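Local coordinates for protein LP04448p (Drosophila melanogaster, PDB 2QK2) that probably binds tubulin through this HEAT-repeat TOG domain, helping XMAP215-family proteins to track the growing plus ends of microtubules, at residues Val149-Glu152 with Thr153-Ile157; Val182-Leu185 with Asn186-Asp189; Gly201-Ile204 with Lys205-Asp209; Leu222-Ala225 with Lys226-Glu229. All coordinates share one frame; numbering follows the deposited sequence.

Interaction 1 (Val149-Glu152 with Thr153-Ile157); sequences VKSE and TALFI
Thr153 folds back on Val149, one helical turn earlier in helix 147-161, and its hydroxyl carries the polar part of this local contact. Thr153 CB already lies 3.2 Å from Val149 O, and the two branches then part. CG2 stands anti to the backbone N, which leaves OG1 beside that nitrogen (chi1 -62°) and aimed at the preceding turn. There the Thr153 OG1 hydroxyl donates to Val149 O at 2.7 Å, coming from above the carbonyl plane, while Thr153 N reaches the same oxygen at 2.8 Å from the opposite face. Val149 CG1 closes over the hydroxyl, 3.7 Å from Thr153 OG1, and Ser141 of helix 131-141 is a further hydrogen-bond partner of that hydroxyl. A valine here would probably leave Val149 O with one donor fewer and Ser141 without its mate.

On the side facing helices 112-126 and 190-207, Leu155 CG rides 3.3 Å from Ser151 O, the oxygen that also accepts from Leu155 N. Leu155 CD1 reaches to 4.0 Å from Glu152 OE2, a carboxylate oxygen paired with Arg119. In this helix of the HEAT-repeat solenoid the Thr153 hydroxyl is thus satisfied by a carbonyl of its own helix and by Ser141, that of Ser151 by Ser195, while aliphatic branches fill in around these polar groups.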
loop_
_atom_site.group_PDB
_atom_site.type_symbol
_atom_site.label_atom_id
_atom_site.label_comp_id
_atom_site.label_asym_id
_atom_site.label_seq_id
_atom_site.Cartn_x
_atom_site.Cartn_y
_atom_site.Cartn_z
ATOM N N VAL A 149 -8.144 1.135 -10.321
ATOM C CA VAL A 149 -6.742 0.856 -10.033
ATOM C C VAL A 149 -5.922 2.136 -10.180
ATOM O O VAL A 149 -5.101 2.448 -9.318
ATOM C CB VAL A 149 -6.177 -0.232 -10.976
ATOM C CG1 VAL A 149 -4.656 -0.345 -10.809
ATOM C CG2 VAL A 149 -6.847 -1.574 -10.672
ATOM N N LYS A 150 -6.153 2.881 -11.261
ATOM C CA LYS A 150 -5.422 4.125 -11.484
ATOM C C LYS A 150 -5.610 5.073 -10.309
ATOM O O LYS A 150 -4.651 5.656 -9.806
ATOM C CB LYS A 150 -5.906 4.844 -12.749
ATOM C CG LYS A 150 -5.638 4.140 -14.068
ATOM C CD LYS A 150 -5.734 5.164 -15.193
ATOM C CE LYS A 150 -5.762 4.532 -16.565
ATOM N NZ LYS A 150 -7.117 3.980 -16.831
ATOM N N SER A 151 -6.858 5.234 -9.885
ATOM C CA SER A 151 -7.168 6.129 -8.781
ATOM C C SER A 151 -6.499 5.702 -7.477
ATOM O O SER A 151 -5.827 6.503 -6.827
ATOM C CB SER A 151 -8.683 6.205 -8.573
ATOM O OG SER A 151 -8.984 6.991 -7.435
ATOM N N GLU A 152 -6.690 4.441 -7.092
ATOM C CA GLU A 152 -6.106 3.944 -5.847
ATOM C C GLU A 152 -4.584 3.945 -5.899
ATOM O O GLU A 152 -3.927 4.089 -4.870
ATOM C CB GLU A 152 -6.624 2.541 -5.526
ATOM C CG GLU A 152 -8.104 2.483 -5.101
ATOM C CD GLU A 152 -8.395 3.241 -3.809
ATOM O OE1 GLU A 152 -7.558 3.198 -2.876
ATOM O OE2 GLU A 152 -9.476 3.870 -3.717
ATOM N N THR A 153 -4.020 3.792 -7.093
ATOM C CA THR A 153 -2.570 3.813 -7.219
ATOM C C THR A 153 -2.099 5.242 -6.935
ATOM O O THR A 153 -1.130 5.450 -6.208
ATOM C CB THR A 153 -2.105 3.392 -8.633
ATOM O OG1 THR A 153 -2.507 2.041 -8.891
ATOM C CG2 THR A 153 -0.587 3.476 -8.742
ATOM N N ALA A 154 -2.802 6.226 -7.493
ATOM C CA ALA A 154 -2.439 7.625 -7.275
ATOM C C ALA A 154 -2.605 7.994 -5.808
ATOM O O ALA A 154 -1.794 8.726 -5.254
ATOM C CB ALA A 154 -3.304 8.546 -8.147
ATOM N N LEU A 155 -3.666 7.496 -5.178
ATOM C CA LEU A 155 -3.905 7.787 -3.767
ATOM C C LEU A 155 -2.835 7.106 -2.909
ATOM O O LEU A 155 -2.419 7.638 -1.870
ATOM C CB LEU A 155 -5.299 7.314 -3.356
ATOM C CG LEU A 155 -6.464 8.112 -3.973
ATOM C CD1 LEU A 155 -7.789 7.469 -3.579
ATOM C CD2 LEU A 155 -6.406 9.568 -3.496
ATOM N N PHE A 156 -2.397 5.928 -3.341
ATOM C CA PHE A 156 -1.344 5.208 -2.619
ATOM C C PHE A 156 -0.079 6.076 -2.625
ATOM O O PHE A 156 0.598 6.219 -1.611
ATOM C CB PHE A 156 -1.056 3.863 -3.295
ATOM C CG PHE A 156 0.286 3.276 -2.930
ATOM C CD1 PHE A 156 0.574 2.931 -1.616
ATOM C CD2 PHE A 156 1.260 3.083 -3.905
ATOM C CE1 PHE A 156 1.819 2.397 -1.273
ATOM C CE2 PHE A 156 2.509 2.551 -3.576
ATOM C CZ PHE A 156 2.786 2.208 -2.258
ATOM N N ILE A 157 0.233 6.653 -3.780
ATOM C CA ILE A 157 1.401 7.524 -3.916
ATOM C C ILE A 157 1.284 8.740 -2.988
ATOM O O ILE A 157 2.260 9.143 -2.340
ATOM C CB ILE A 157 1.557 7.986 -5.384
ATOM C CG1 ILE A 157 1.901 6.774 -6.265
ATOM C CG2 ILE A 157 2.632 9.057 -5.497
ATOM C CD1 ILE A 157 1.915 7.076 -7.751
#

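Interaction 2 (Val182-Leu185 with Asn186-Asp189); sequences VKTL and NEPD
Val182, Thr184, Asn186 and Glu187 form a helix-end contact, where helix 171-185 runs out into the short loop that leads to helix 190-207. Asn186 is the first residue to leave helical geometry, yet its N still bonds to Val182 O at 3.1 Å and, weakly, to Lys183 O. The next amide shortens the span: Glu187 N donates to Thr184 O at 3.0 Å, three residues back instead of four. Alongside, the Asn186 amide lies beside Val182 and points the same way, with Asn186 ND2 3.6 Å from Val182 CG1.

Such tight turns join successive antiparallel helices of the HEAT-repeat solenoid, and here Asp189 completes the turn as N-cap of helix 190-207, its OD1 accepting from Val192 N. Glu187 bends at chi2 (72°) and curls back across Thr184, placing Glu187 OE2 4.2 Å from Thr184 CG2. The same OE2 has a long, weak ion pair with Lys150 of helix 147-161. An alanine in place of Glu187 would keep the backbone bond but take away the carboxylate beside Thr184, and would probably leave Lys150 without this weak acidic partner. Thr184 itself turns its hydroxyl to Ser196 and Leu181 O, and Leu185 is buried against helices 190-207 and 221-233.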
loop_
_atom_site.group_PDB
_atom_site.type_symbol
_atom_site.label_atom_id
_atom_site.label_comp_id
_atom_site.label_asym_id
_atom_site.label_seq_id
_atom_site.Cartn_x
_atom_site.Cartn_y
_atom_site.Cartn_z
ATOM N N VAL A 182 0.684 13.167 -14.273
ATOM C CA VAL A 182 0.071 14.211 -15.094
ATOM C C VAL A 182 -0.770 13.518 -16.161
ATOM O O VAL A 182 -1.831 14.007 -16.561
ATOM C CB VAL A 182 1.132 15.104 -15.772
ATOM C CG1 VAL A 182 0.480 15.990 -16.832
ATOM C CG2 VAL A 182 1.810 15.967 -14.727
ATOM N N LYS A 183 -0.298 12.357 -16.599
ATOM C CA LYS A 183 -1.007 11.585 -17.604
ATOM C C LYS A 183 -2.380 11.160 -17.069
ATOM O O LYS A 183 -3.395 11.338 -17.737
ATOM C CB LYS A 183 -0.176 10.362 -17.982
ATOM C CG LYS A 183 -0.513 9.754 -19.330
ATOM C CD LYS A 183 0.578 8.783 -19.743
ATOM C CE LYS A 183 1.932 9.490 -19.785
ATOM N NZ LYS A 183 3.080 8.541 -19.847
ATOM N N THR A 184 -2.423 10.609 -15.862
ATOM C CA THR A 184 -3.702 10.193 -15.303
ATOM C C THR A 184 -4.522 11.416 -14.889
ATOM O O THR A 184 -5.751 11.358 -14.818
ATOM C CB THR A 184 -3.522 9.226 -14.092
ATOM O OG1 THR A 184 -2.651 9.811 -13.117
ATOM C CG2 THR A 184 -2.936 7.898 -14.561
ATOM N N LEU A 185 -3.839 12.527 -14.626
ATOM C CA LEU A 185 -4.523 13.761 -14.245
ATOM C C LEU A 185 -5.389 14.230 -15.412
ATOM O O LEU A 185 -6.460 14.809 -15.219
ATOM C CB LEU A 185 -3.508 14.855 -13.903
ATOM C CG LEU A 185 -4.062 16.258 -13.626
ATOM C CD1 LEU A 185 -4.849 16.268 -12.317
ATOM C CD2 LEU A 185 -2.909 17.252 -13.562
ATOM N N ASN A 186 -4.913 13.973 -16.626
ATOM C CA ASN A 186 -5.633 14.372 -17.825
ATOM C C ASN A 186 -6.591 13.297 -18.322
ATOM O O ASN A 186 -7.137 13.405 -19.416
ATOM C CB ASN A 186 -4.646 14.753 -18.931
ATOM C CG ASN A 186 -3.776 15.938 -18.548
ATOM O OD1 ASN A 186 -4.252 16.906 -17.958
ATOM N ND2 ASN A 186 -2.500 15.872 -18.895
ATOM N N GLU A 187 -6.791 12.257 -17.519
ATOM C CA GLU A 187 -7.707 11.180 -17.878
ATOM C C GLU A 187 -9.122 11.752 -17.796
ATOM O O GLU A 187 -9.371 12.711 -17.063
ATOM C CB GLU A 187 -7.575 10.015 -16.890
ATOM C CG GLU A 187 -7.450 8.643 -17.539
ATOM C CD GLU A 187 -6.099 8.437 -18.198
ATOM O OE1 GLU A 187 -5.717 9.267 -19.052
ATOM O OE2 GLU A 187 -5.415 7.447 -17.864
ATOM N N PRO A 188 -10.070 11.171 -18.542
ATOM C CA PRO A 188 -11.452 11.663 -18.519
ATOM C C PRO A 188 -12.181 11.365 -17.214
ATOM O O PRO A 188 -13.122 12.067 -16.849
ATOM C CB PRO A 188 -12.098 10.941 -19.698
ATOM C CG PRO A 188 -10.934 10.648 -20.608
ATOM C CD PRO A 188 -9.883 10.205 -19.636
ATOM N N ASP A 189 -11.747 10.324 -16.511
ATOM C CA ASP A 189 -12.388 9.933 -15.259
ATOM C C ASP A 189 -12.149 10.938 -14.128
ATOM O O ASP A 189 -11.010 11.210 -13.751
ATOM C CB ASP A 189 -11.905 8.543 -14.846
ATOM C CG ASP A 189 -12.650 8.006 -13.648
ATOM O OD1 ASP A 189 -12.433 8.522 -12.529
ATOM O OD2 ASP A 189 -13.460 7.074 -13.832
#

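Interaction 3 (Gly201-Ile204 with Lys205-Asp209); sequences GTLI and KLMGD
Lys205 follows directly on Ile204 in helix 190-207, and its N bonds to Gly201 O at 3.0 Å. Lys205 CB sits 3.3 Å from Thr202 O, but beyond that the chain leaves this turn: chi1 at -125° is away from a staggered position, and the bends at chi2 and chi4 bring NZ to the carbonyls of Gln231 and Ala234 near the C terminus. Leu206 takes Thr202 O with its backbone N and turns its side chain to Leu161 of helix 147-161 and to Pro166 and Ile236.

Met207, present as selenomethionine, donates from its N to Leu203 O in the straightest of the four backbone bonds (165°). Anti to its own carbonyl carbon, Met207 CG lies against the Leu203 branch, 3.8 Å from Leu203 CD1; the two side chains cross obliquely, and the selenium end then swings off from this turn. Leu203 also meets Leu174 and Thr178, so the contact lies where helix 190-207 packs on helix 171-185 in the HEAT-repeat solenoid.

The helix ends at Gly208, whose N still reaches Ile204 O at 2.7 Å. Its phi of 97° would jam a side chain against the carbonyl O of Met207, a conflict that glycine avoids while serving as the N-cap position of helix 209-212. Asp209 comes back over Ile204: Asp209 CA is 3.9 Å and the carboxylate carbon Asp209 CG 4.0 Å from Ile204 CG2. The methyl thus borders a charged group whose OD2 forms a salt bridge with Lys228 of helix 221-233.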
loop_
_atom_site.group_PDB
_atom_site.type_symbol
_atom_site.label_atom_id
_atom_site.label_comp_id
_atom_site.label_asym_id
_atom_site.label_seq_id
_atom_site.Cartn_x
_atom_site.Cartn_y
_atom_site.Cartn_z
ATOM N N GLY A 201 -0.180 17.261 -5.596
ATOM C CA GLY A 201 -0.119 18.299 -4.582
ATOM C C GLY A 201 0.751 17.875 -3.414
ATOM O O GLY A 201 1.505 18.677 -2.852
ATOM N N THR A 202 0.655 16.603 -3.040
ATOM C CA THR A 202 1.449 16.098 -1.930
ATOM C C THR A 202 2.915 16.107 -2.344
ATOM O O THR A 202 3.795 16.427 -1.543
ATOM C CB THR A 202 1.008 14.667 -1.542
ATOM O OG1 THR A 202 -0.403 14.663 -1.287
ATOM C CG2 THR A 202 1.739 14.203 -0.286
ATOM N N LEU A 203 3.175 15.771 -3.604
ATOM C CA LEU A 203 4.536 15.757 -4.117
ATOM C C LEU A 203 5.169 17.144 -4.019
ATOM O O LEU A 203 6.348 17.266 -3.690
ATOM C CB LEU A 203 4.557 15.291 -5.572
ATOM C CG LEU A 203 5.945 15.227 -6.216
ATOM C CD1 LEU A 203 6.811 14.211 -5.469
ATOM C CD2 LEU A 203 5.816 14.838 -7.683
ATOM N N ILE A 204 4.391 18.184 -4.315
ATOM C CA ILE A 204 4.895 19.555 -4.243
ATOM C C ILE A 204 5.139 19.925 -2.780
ATOM O O ILE A 204 6.140 20.571 -2.443
ATOM C CB ILE A 204 3.891 20.573 -4.854
ATOM C CG1 ILE A 204 3.658 20.266 -6.337
ATOM C CG2 ILE A 204 4.434 21.985 -4.701
ATOM C CD1 ILE A 204 2.670 21.215 -7.002
ATOM N N LYS A 205 4.215 19.513 -1.916
ATOM C CA LYS A 205 4.330 19.762 -0.484
ATOM C C LYS A 205 5.657 19.210 0.039
ATOM O O LYS A 205 6.333 19.849 0.841
ATOM C CB LYS A 205 3.184 19.080 0.265
ATOM C CG LYS A 205 2.377 20.006 1.154
ATOM C CD LYS A 205 3.209 20.581 2.285
ATOM C CE LYS A 205 2.530 21.812 2.886
ATOM N NZ LYS A 205 1.071 21.615 3.162
ATOM N N LEU A 206 6.034 18.026 -0.431
ATOM C CA LEU A 206 7.269 17.387 0.013
ATOM C C LEU A 206 8.552 17.876 -0.657
ATOM O O LEU A 206 9.557 18.097 0.017
ATOM C CB LEU A 206 7.176 15.869 -0.187
ATOM C CG LEU A 206 8.412 15.046 0.212
ATOM C CD1 LEU A 206 8.504 14.979 1.730
ATOM C CD2 LEU A 206 8.319 13.642 -0.369
HETATM N N MSE A 207 8.528 18.033 -1.976
HETATM C CA MSE A 207 9.724 18.433 -2.701
HETATM C C MSE A 207 9.900 19.930 -2.927
HETATM O O MSE A 207 10.999 20.374 -3.264
HETATM C CB MSE A 207 9.782 17.708 -4.053
HETATM C CG MSE A 207 9.694 16.186 -3.961
HETATM SE SE MSE A 207 11.072 15.387 -2.839
HETATM C CE MSE A 207 12.569 15.515 -4.054
ATOM N N GLY A 208 8.832 20.703 -2.751
ATOM C CA GLY A 208 8.928 22.140 -2.955
ATOM C C GLY A 208 8.474 22.592 -4.333
ATOM O O GLY A 208 8.680 21.896 -5.329
ATOM N N ASP A 209 7.861 23.770 -4.389
ATOM C CA ASP A 209 7.355 24.336 -5.638
ATOM C C ASP A 209 8.409 24.472 -6.734
ATOM O O ASP A 209 8.179 24.087 -7.882
ATOM C CB ASP A 209 6.739 25.712 -5.372
ATOM C CG ASP A 209 5.263 25.769 -5.722
ATOM O OD1 ASP A 209 4.924 25.585 -6.913
ATOM O OD2 ASP A 209 4.440 25.999 -4.804
#

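Interaction 4 (Leu222-Ala225 with Lys226-Glu229); sequences LKMA and KIKE
Met224 and Lys228 run side by side, one turn apart on helix 221-233, a helix at the C-terminal end of the HEAT-repeat array. Backbone bonds set the spacing: Lys228 N donates to Met224 O at 2.9 Å, Glu229 N to Ala225 O, and Ile227 N to Lys223 O.

The charged ends go elsewhere. Lys228 NZ bonds to Gln231 besides its salt bridge with Asp209, and Lys223 NZ forms a salt bridge with Asp220. Lys226 turns back at chi4 (69°), leaving Lys226 NZ 5.5 Å from Lys223 NZ, a like charge whose repulsion is probably eased by the Asp220 carboxylate paired with Lys223.

Among the apolar contacts, Met224, a selenomethionine, is bent at chi2 and chi3, which folds its methyl back onto the aliphatic part of the lysine at 228. Met224 CE is modelled 3.3 Å from Lys228 CD, tighter than usual, so the exact fit there is doubtful. The selenium, Met224 SE, also flanks Ile227 CD1, at 4.3 Å. Ile227, the buried residue of the group, faces Leu185, Ala197 and Ile204, and Ile227 CG1 lies 3.3 Å from Lys223 O.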
loop_
_atom_site.group_PDB
_atom_site.type_symbol
_atom_site.label_atom_id
_atom_site.label_comp_id
_atom_site.label_asym_id
_atom_site.label_seq_id
_atom_site.Cartn_x
_atom_site.Cartn_y
_atom_site.Cartn_z
ATOM N N LEU A 222 -7.095 25.066 -14.526
ATOM C CA LEU A 222 -8.089 24.421 -13.667
ATOM C C LEU A 222 -7.457 23.294 -12.859
ATOM O O LEU A 222 -7.666 23.184 -11.652
ATOM C CB LEU A 222 -9.236 23.835 -14.491
ATOM C CG LEU A 222 -10.411 24.731 -14.871
ATOM C CD1 LEU A 222 -11.326 23.977 -15.823
ATOM C CD2 LEU A 222 -11.166 25.147 -13.614
ATOM N N LYS A 223 -6.694 22.449 -13.543
ATOM C CA LYS A 223 -6.031 21.330 -12.891
ATOM C C LYS A 223 -5.005 21.820 -11.869
ATOM O O LYS A 223 -4.911 21.269 -10.773
ATOM C CB LYS A 223 -5.376 20.440 -13.945
ATOM C CG LYS A 223 -6.386 19.701 -14.812
ATOM C CD LYS A 223 -5.696 18.945 -15.935
ATOM C CE LYS A 223 -6.666 18.026 -16.660
ATOM N NZ LYS A 223 -7.873 18.756 -17.088
HETATM N N MSE A 224 -4.245 22.858 -12.217
HETATM C CA MSE A 224 -3.260 23.409 -11.292
HETATM C C MSE A 224 -3.940 23.850 -9.999
HETATM O O MSE A 224 -3.367 23.733 -8.920
HETATM C CB MSE A 224 -2.532 24.608 -11.909
HETATM C CG MSE A 224 -1.292 24.254 -12.713
HETATM SE SE MSE A 224 0.049 23.255 -11.687
HETATM C CE MSE A 224 0.030 24.252 -10.077
ATOM N N ALA A 225 -5.160 24.367 -10.116
ATOM C CA ALA A 225 -5.910 24.818 -8.948
ATOM C C ALA A 225 -6.236 23.636 -8.035
ATOM O O ALA A 225 -6.123 23.740 -6.808
ATOM C CB ALA A 225 -7.194 25.514 -9.384
ATOM N N LYS A 226 -6.653 22.520 -8.632
ATOM C CA LYS A 226 -6.974 21.319 -7.861
ATOM C C LYS A 226 -5.721 20.862 -7.128
ATOM O O LYS A 226 -5.759 20.543 -5.940
ATOM C CB LYS A 226 -7.433 20.184 -8.773
ATOM C CG LYS A 226 -8.711 20.446 -9.520
ATOM C CD LYS A 226 -9.195 19.176 -10.213
ATOM C CE LYS A 226 -10.422 19.445 -11.075
ATOM N NZ LYS A 226 -10.096 20.277 -12.271
ATOM N N ILE A 227 -4.609 20.833 -7.856
ATOM C CA ILE A 227 -3.332 20.421 -7.296
ATOM C C ILE A 227 -2.935 21.311 -6.119
ATOM O O ILE A 227 -2.539 20.811 -5.063
ATOM C CB ILE A 227 -2.230 20.462 -8.377
ATOM C CG1 ILE A 227 -2.531 19.405 -9.450
ATOM C CG2 ILE A 227 -0.851 20.234 -7.747
ATOM C CD1 ILE A 227 -1.602 19.466 -10.650
ATOM N N LYS A 228 -3.041 22.628 -6.291
ATOM C CA LYS A 228 -2.679 23.541 -5.207
ATOM C C LYS A 228 -3.589 23.379 -3.995
ATOM O O LYS A 228 -3.137 23.510 -2.861
ATOM C CB LYS A 228 -2.685 24.996 -5.691
ATOM C CG LYS A 228 -1.282 25.543 -5.971
ATOM C CD LYS A 228 -0.477 24.600 -6.873
ATOM C CE LYS A 228 0.935 25.120 -7.159
ATOM N NZ LYS A 228 1.775 25.307 -5.937
ATOM N N GLU A 229 -4.866 23.096 -4.225
ATOM C CA GLU A 229 -5.781 22.889 -3.110
ATOM C C GLU A 229 -5.264 21.704 -2.299
ATOM O O GLU A 229 -5.101 21.784 -1.078
ATOM C CB GLU A 229 -7.184 22.565 -3.608
ATOM C CG GLU A 229 -8.037 23.768 -3.912
ATOM C CD GLU A 229 -9.465 23.381 -4.228
ATOM O OE1 GLU A 229 -9.712 22.836 -5.328
ATOM O OE2 GLU A 229 -10.338 23.610 -3.364
#

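From the N terminus the four contacts come in series, none nested in or crossing another. Interaction 1 is a turn within helix 147-161; interaction 2 turns the chain out of helix 171-185 into the loop before helix 190-207; interaction 3 ends helix 190-207; interaction 4 is a turn within helix 221-233. Interactions 1 and 2 touch where Lys150 lies along Thr184 and Glu187. Interaction 4 touches interactions 2 and 3, both earlier in the chain: Lys223 and Ile227 pack on Asn186 and Leu185, Ile227 also packs on Gly201 and Ile204, and the Asp209-Lys228 salt bridge joins interactions 3 and 4. Helix 221-233 thus lies against helices 171-185 and 190-207.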